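Local coordinates for SJCHGC06286 protein (Schistosoma japonicum, PDB 3QBR), which probably binds BH domains of partner proteins as a Bcl-2-family regulator of apoptosis, here a helical fragment truncated at its C-terminal end, at residues His26-Leu29 with Leu30-Asn34; Glu83-Ala86 with Gln87-Gly90; Tyr155-Glu158 with Lys159-Trp163. One frame throughout, in Å; residues are numbered along the deposited sequence.

Overall arrangement
All three contacts are local, each made round a helix end in the all-helical Bcl-2 fold. Interactions 1 and 3 are partly buried and lie on opposite sides of the chain's centre: residues 26-34 finish helix 17-31, and residues 155-163 join helix 142-159 to helix 161-165. Interaction 2, residues 83-90, is a surface contact that spans the short helix 83-89, about 27 Å from interaction 3 between centres. A serine hydroxyl on a backbone carbonyl recurs in interactions 1 and 2 despite their different burial. In interaction 2 a valine-leucine pair faces another protein, while a lysine on a tyrosine face and a salt bridge mark interaction 3.

Interaction 1. Residues His26-Leu29 with Leu30-Asn34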
loop_
_atom_site.group_PDB
_atom_site.type_symbol
_atom_site.label_atom_id
_atom_site.label_comp_id
_atom_site.label_asym_id
_atom_site.label_seq_id
_atom_site.Cartn_x
_atom_site.Cartn_y
_atom_site.Cartn_z
ATOM N N HIS A 26 -2.279 -7.421 4.405
ATOM C CA HIS A 26 -1.482 -8.478 5.059
ATOM C C HIS A 26 -0.904 -9.512 4.063
ATOM O O HIS A 26 0.312 -9.662 3.950
ATOM C CB HIS A 26 -2.271 -9.152 6.187
ATOM C CG HIS A 26 -2.588 -8.237 7.326
ATOM N ND1 HIS A 26 -1.614 -7.677 8.125
ATOM C CD2 HIS A 26 -3.767 -7.777 7.802
ATOM C CE1 HIS A 26 -2.179 -6.912 9.042
ATOM N NE2 HIS A 26 -3.486 -6.959 8.870
ATOM N N SER A 27 -1.757 -10.191 3.309
ATOM C CA SER A 27 -1.266 -11.199 2.376
ATOM C C SER A 27 -0.258 -10.607 1.436
ATOM O O SER A 27 0.806 -11.178 1.228
ATOM C CB SER A 27 -2.394 -11.792 1.540
ATOM O OG SER A 27 -3.469 -12.163 2.369
ATOM N N PHE A 28 -0.612 -9.481 0.830
ATOM C CA PHE A 28 0.253 -8.870 -0.171
ATOM C C PHE A 28 1.620 -8.549 0.425
ATOM O O PHE A 28 2.634 -8.855 -0.167
ATOM C CB PHE A 28 -0.389 -7.626 -0.802
ATOM C CG PHE A 28 0.613 -6.689 -1.420
ATOM C CD1 PHE A 28 1.239 -7.016 -2.612
ATOM C CD2 PHE A 28 0.953 -5.495 -0.792
ATOM C CE1 PHE A 28 2.173 -6.157 -3.178
ATOM C CE2 PHE A 28 1.882 -4.646 -1.351
ATOM C CZ PHE A 28 2.494 -4.980 -2.549
ATOM N N LEU A 29 1.645 -7.953 1.607
ATOM C CA LEU A 29 2.910 -7.773 2.303
ATOM C C LEU A 29 3.653 -9.102 2.625
ATOM O O LEU A 29 4.881 -9.185 2.521
ATOM C CB LEU A 29 2.719 -6.932 3.563
ATOM C CG LEU A 29 2.136 -5.528 3.386
ATOM C CD1 LEU A 29 1.701 -4.953 4.759
ATOM C CD2 LEU A 29 3.106 -4.572 2.622
ATOM N N LEU A 30 2.930 -10.147 3.014
ATOM C CA LEU A 30 3.623 -11.410 3.288
ATOM C C LEU A 30 4.203 -12.044 2.024
ATOM O O LEU A 30 5.174 -12.796 2.091
ATOM C CB LEU A 30 2.716 -12.411 3.995
ATOM C CG LEU A 30 2.266 -12.039 5.406
ATOM C CD1 LEU A 30 1.664 -13.253 6.104
ATOM C CD2 LEU A 30 3.407 -11.466 6.229
ATOM N N ALA A 31 3.617 -11.735 0.873
ATOM C CA ALA A 31 4.045 -12.369 -0.375
ATOM C C ALA A 31 5.039 -11.543 -1.169
ATOM O O ALA A 31 5.472 -11.956 -2.231
ATOM C CB ALA A 31 2.853 -12.729 -1.251
ATOM N N SER A 32 5.434 -10.393 -0.650
ATOM C CA SER A 32 6.318 -9.526 -1.421
ATOM C C SER A 32 7.566 -9.113 -0.624
ATOM O O SER A 32 8.281 -8.217 -1.033
ATOM C CB SER A 32 5.548 -8.299 -1.917
ATOM O OG SER A 32 5.100 -7.496 -0.828
ATOM N N ALA A 33 7.825 -9.769 0.509
ATOM C CA ALA A 33 8.960 -9.424 1.366
ATOM C C ALA A 33 10.046 -10.461 1.199
ATOM O O ALA A 33 9.776 -11.568 0.758
ATOM C CB ALA A 33 8.526 -9.365 2.835
ATOM N N ASN A 34 11.277 -10.127 1.557
ATOM C CA ASN A 34 12.301 -11.172 1.590
ATOM C C ASN A 34 12.077 -12.142 2.751
ATOM O O ASN A 34 11.177 -11.957 3.574
ATOM C CB ASN A 34 13.723 -10.596 1.631
ATOM C CG ASN A 34 14.046 -9.924 2.949
ATOM O OD1 ASN A 34 13.504 -10.288 3.995
ATOM N ND2 ASN A 34 14.947 -8.936 2.907
#
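Two torsions bring F28 and S32 together: chi1 of 158° sets the F28 ring carbon CG opposite the backbone N, and chi1 of 64° tucks the S32 hydroxyl back toward the preceding turn. The setting is the C-terminal end of helix 17-31 in the Bcl-2 fold. S32 OG donates to F28 O over 2.9 Å, arriving 31° out of the carbonyl plane, and the same oxygen takes a second, weak bond from A31 N at 3.2 Å. Seated there, the hydroxyl also lies over one face of the F28 ring, offset toward the rim, with CE1 4.0 Å from OG. L30 N bonds H26 O at 2.8 Å in the ordinary i to i-4 way; the N-H of A31 is divided between S27 O and, weakly, F28 O. S32 N reaches L29 O only weakly. The buried side chains pack this end into the bundle, F28 resting on I62 and V69 of helix 58-79 and on R130, and H26 and L29 on I149. Partly exposed L30 touches L41 and T42 of helix 35-48. N34 starts that helix as its N-cap, OD1 accepting from D37 N. L30 CG lies 3.4 Å from H26 O, the oxygen that its own backbone N bonds.

Interaction 2. Residues Glu83-Ala86 with Gln87-Gly90; sequences EPVA and QSLG
The flat amide of Q87 follows its CG methylene past the E83 carbonyl: CG is nearest, 3.1 Å from E83 O, and the amide nitrogen NE2 stands 3.7 Å from the same oxygen, a contact and not a bond. The peptide carbonyls of P84 and V85 are approached differently by S88. S88 N meets P84 O in the carbonyl plane at 2.9 Å, a straight helical bond (166° at the hydrogen). S88 OG, turned back toward the previous turn by a chi1 of 84°, reaches V85 O at 2.9 Å, coming in broadside to the C=O bond (C=O...OG 107°). The bond from Q87 N to E83 O is weak. Helix 83-89 then closes in a Schellman motif: G90, with positive phi, is its C-prime residue and turns the chain out of the helix. V85 and L89, one turn apart, lie side by side and point the same way, so that CG1 of V85 touches CD1 of L89 at 3.8 Å. L89 also packs on L102 and F105 of helix 99-113, and E83 and A86 rest on R135 of helix 119-137. P84 O and V85 O are thus each met by S88, through its N-H and its hydroxyl respectively, while the V85-L89 apolar patch, with S88, already packs on apolar side chains of another protein, consistent with the ligand-binding surface of Bcl-2 proteins.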
loop_
_atom_site.group_PDB
_atom_site.type_symbol
_atom_site.label_atom_id
_atom_site.label_comp_id
_atom_site.label_asym_id
_atom_site.label_seq_id
_atom_site.Cartn_x
_atom_site.Cartn_y
_atom_site.Cartn_z
ATOM N N GLU A 83 15.210 7.502 0.610
ATOM C CA GLU A 83 15.801 8.042 1.842
ATOM C C GLU A 83 15.239 9.357 2.377
ATOM O O GLU A 83 15.065 9.512 3.595
ATOM C CB GLU A 83 17.312 8.148 1.693
ATOM C CG GLU A 83 17.981 6.812 1.484
ATOM C CD GLU A 83 19.352 6.760 2.120
ATOM O OE1 GLU A 83 20.155 7.694 1.888
ATOM O OE2 GLU A 83 19.621 5.787 2.860
ATOM N N PRO A 84 14.962 10.304 1.472
ATOM C CA PRO A 84 14.393 11.608 1.826
ATOM C C PRO A 84 13.143 11.465 2.676
ATOM O O PRO A 84 13.088 11.925 3.814
ATOM C CB PRO A 84 14.000 12.195 0.470
ATOM C CG PRO A 84 14.892 11.524 -0.519
ATOM C CD PRO A 84 15.203 10.165 0.023
ATOM N N VAL A 85 12.148 10.800 2.105
ATOM C CA VAL A 85 10.806 10.738 2.675
ATOM C C VAL A 85 10.710 9.937 3.973
ATOM O O VAL A 85 9.903 10.259 4.845
ATOM C CB VAL A 85 9.817 10.152 1.649
ATOM C CG1 VAL A 85 8.404 10.608 1.959
ATOM C CG2 VAL A 85 10.225 10.553 0.233
ATOM N N ALA A 86 11.514 8.887 4.103
ATOM C CA ALA A 86 11.478 8.107 5.323
ATOM C C ALA A 86 11.887 9.038 6.434
ATOM O O ALA A 86 11.197 9.159 7.450
ATOM C CB ALA A 86 12.403 6.910 5.248
ATOM N N GLN A 87 13.004 9.721 6.216
ATOM C CA GLN A 87 13.483 10.692 7.179
ATOM C C GLN A 87 12.411 11.724 7.460
ATOM O O GLN A 87 12.048 11.963 8.615
ATOM C CB GLN A 87 14.724 11.374 6.642
ATOM C CG GLN A 87 15.853 10.417 6.407
ATOM C CD GLN A 87 17.174 11.125 6.301
ATOM O OE1 GLN A 87 17.398 12.147 6.957
ATOM N NE2 GLN A 87 18.065 10.590 5.470
ATOM N N SER A 88 11.901 12.330 6.396
ATOM C CA SER A 88 10.906 13.368 6.549
ATOM C C SER A 88 9.697 12.813 7.296
ATOM O O SER A 88 8.928 13.565 7.898
ATOM C CB SER A 88 10.500 13.939 5.191
ATOM O OG SER A 88 9.488 13.156 4.574
ATOM N N LEU A 89 9.535 11.491 7.253
ATOM C CA LEU A 89 8.462 10.810 7.982
ATOM C C LEU A 89 8.908 10.386 9.371
ATOM O O LEU A 89 8.098 10.284 10.293
ATOM C CB LEU A 89 7.952 9.609 7.189
ATOM C CG LEU A 89 6.885 9.997 6.167
ATOM C CD1 LEU A 89 6.810 8.997 5.017
ATOM C CD2 LEU A 89 5.543 10.167 6.871
ATOM N N GLY A 90 10.208 10.156 9.517
ATOM C CA GLY A 90 10.775 9.838 10.808
ATOM C C GLY A 90 10.607 8.364 11.033
ATOM O O GLY A 90 10.035 7.931 12.033
#

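Interaction 3. Residues Tyr155-Glu158 with Lys159-Trp163; sequences YSDE and KLKNW
S156 O takes the N-H of L160 at 3.1 Å, the donor standing 42° out of the carbonyl plane, a skewed bond at the break between helix 142-159 and helix 161-165. L160 is the N-cap residue of the second helix, so this bond spans the corner where one helix of the Bcl-2 fold gives way to the next. Beside it, K159 runs extended across the Y155 ring. Its CG sits over the ring centre, 4.3 Å from the centroid and 12° off the normal, a CH-pi contact, and CD comes within 3.6 Å of CE2 of Y155 farther out. A chi1 near 180° (-175°) swings the Y155 ring away from its own N, beside K159, and its hydroxyl is held by N111 of helix 99-113. L160 CD1 approaches the same ring at an edge, near its plane, 4.4 Å from CD1 of Y155, and goes on to pack against F114, L117 and M125. D157 and K161 lie alongside each other in a long, weak salt bridge, K161 NZ 3.4 Å from D157 OD1, while the second carboxylate oxygen of D157 pairs with R18 of helix 17-31. The corner thus turns L160 and the Y155 edge to its buried side and covers a Y155 face with K159 toward the surface; R18, more than K161, would probably favour the charged form of D157.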
loop_
_atom_site.group_PDB
_atom_site.type_symbol
_atom_site.label_atom_id
_atom_site.label_comp_id
_atom_site.label_asym_id
_atom_site.label_seq_id
_atom_site.Cartn_x
_atom_site.Cartn_y
_atom_site.Cartn_z
ATOM N N TYR A 155 -9.245 4.191 5.158
ATOM C CA TYR A 155 -9.239 5.161 4.074
ATOM C C TYR A 155 -9.859 4.537 2.855
ATOM O O TYR A 155 -10.661 5.173 2.160
ATOM C CB TYR A 155 -7.814 5.635 3.751
ATOM C CG TYR A 155 -7.776 6.738 2.715
ATOM C CD1 TYR A 155 -7.690 6.447 1.356
ATOM C CD2 TYR A 155 -7.861 8.078 3.099
ATOM C CE1 TYR A 155 -7.676 7.465 0.399
ATOM C CE2 TYR A 155 -7.831 9.102 2.165
ATOM C CZ TYR A 155 -7.743 8.797 0.811
ATOM O OH TYR A 155 -7.714 9.830 -0.117
ATOM N N SER A 156 -9.487 3.290 2.602
ATOM C CA SER A 156 -10.080 2.532 1.501
ATOM C C SER A 156 -11.601 2.436 1.589
ATOM O O SER A 156 -12.301 2.483 0.575
ATOM C CB SER A 156 -9.506 1.116 1.458
ATOM O OG SER A 156 -8.379 1.061 0.602
ATOM N N ASP A 157 -12.096 2.284 2.810
ATOM C CA ASP A 157 -13.507 2.010 3.035
ATOM C C ASP A 157 -14.268 3.323 2.946
ATOM O O ASP A 157 -15.459 3.362 2.658
ATOM C CB ASP A 157 -13.682 1.368 4.414
ATOM C CG ASP A 157 -15.068 0.770 4.625
ATOM O OD1 ASP A 157 -15.564 0.052 3.723
ATOM O OD2 ASP A 157 -15.650 1.004 5.709
ATOM N N GLU A 158 -13.545 4.407 3.168
ATOM C CA GLU A 158 -14.125 5.733 3.167
ATOM C C GLU A 158 -14.138 6.407 1.795
ATOM O O GLU A 158 -14.962 7.283 1.550
ATOM C CB GLU A 158 -13.340 6.614 4.128
ATOM C CG GLU A 158 -13.522 6.258 5.579
ATOM C CD GLU A 158 -12.990 7.347 6.488
ATOM O OE1 GLU A 158 -12.815 8.486 5.996
ATOM O OE2 GLU A 158 -12.742 7.070 7.682
ATOM N N LYS A 159 -13.232 6.001 0.908
ATOM C CA LYS A 159 -12.972 6.793 -0.273
ATOM C C LYS A 159 -12.789 6.029 -1.574
ATOM O O LYS A 159 -12.756 6.636 -2.640
ATOM C CB LYS A 159 -11.766 7.680 -0.014
ATOM C CG LYS A 159 -11.948 8.471 1.253
ATOM C CD LYS A 159 -11.209 9.782 1.216
ATOM C CE LYS A 159 -11.661 10.661 2.371
ATOM N NZ LYS A 159 -10.897 11.942 2.443
ATOM N N LEU A 160 -12.696 4.709 -1.506
ATOM C CA LEU A 160 -12.352 3.941 -2.693
ATOM C C LEU A 160 -13.423 2.936 -3.007
ATOM O O LEU A 160 -13.562 2.487 -4.148
ATOM C CB LEU A 160 -11.032 3.220 -2.454
ATOM C CG LEU A 160 -9.884 4.219 -2.290
ATOM C CD1 LEU A 160 -8.627 3.534 -1.783
ATOM C CD2 LEU A 160 -9.639 4.979 -3.626
ATOM N N LYS A 161 -14.183 2.579 -1.982
ATOM C CA LYS A 161 -14.983 1.373 -2.055
ATOM C C LYS A 161 -16.038 1.474 -3.119
ATOM O O LYS A 161 -16.315 0.492 -3.817
ATOM C CB LYS A 161 -15.613 1.035 -0.705
ATOM C CG LYS A 161 -16.313 2.176 -0.056
ATOM C CD LYS A 161 -17.085 1.659 1.126
ATOM C CE LYS A 161 -17.574 0.259 0.843
ATOM N NZ LYS A 161 -18.487 -0.138 1.943
ATOM N N ASN A 162 -16.637 2.655 -3.226
ATOM C CA ASN A 162 -17.646 2.908 -4.245
ATOM C C ASN A 162 -17.043 2.842 -5.632
ATOM O O ASN A 162 -17.578 2.171 -6.518
ATOM C CB ASN A 162 -18.299 4.258 -4.005
ATOM C CG ASN A 162 -19.073 4.292 -2.704
ATOM O OD1 ASN A 162 -19.864 3.394 -2.423
ATOM N ND2 ASN A 162 -18.839 5.322 -1.896
ATOM N N TRP A 163 -15.923 3.534 -5.822
ATOM C CA TRP A 163 -15.200 3.404 -7.078
ATOM C C TRP A 163 -14.888 1.926 -7.363
ATOM O O TRP A 163 -15.138 1.425 -8.477
ATOM C CB TRP A 163 -13.908 4.243 -7.092
ATOM C CG TRP A 163 -13.317 4.315 -8.478
ATOM C CD1 TRP A 163 -13.526 5.296 -9.397
ATOM C CD2 TRP A 163 -12.462 3.342 -9.122
ATOM N NE1 TRP A 163 -12.854 5.012 -10.565
ATOM C CE2 TRP A 163 -12.190 3.829 -10.424
ATOM C CE3 TRP A 163 -11.898 2.123 -8.723
ATOM C CZ2 TRP A 163 -11.378 3.135 -11.331
ATOM C CZ3 TRP A 163 -11.090 1.432 -9.626
ATOM C CH2 TRP A 163 -10.842 1.944 -10.919
#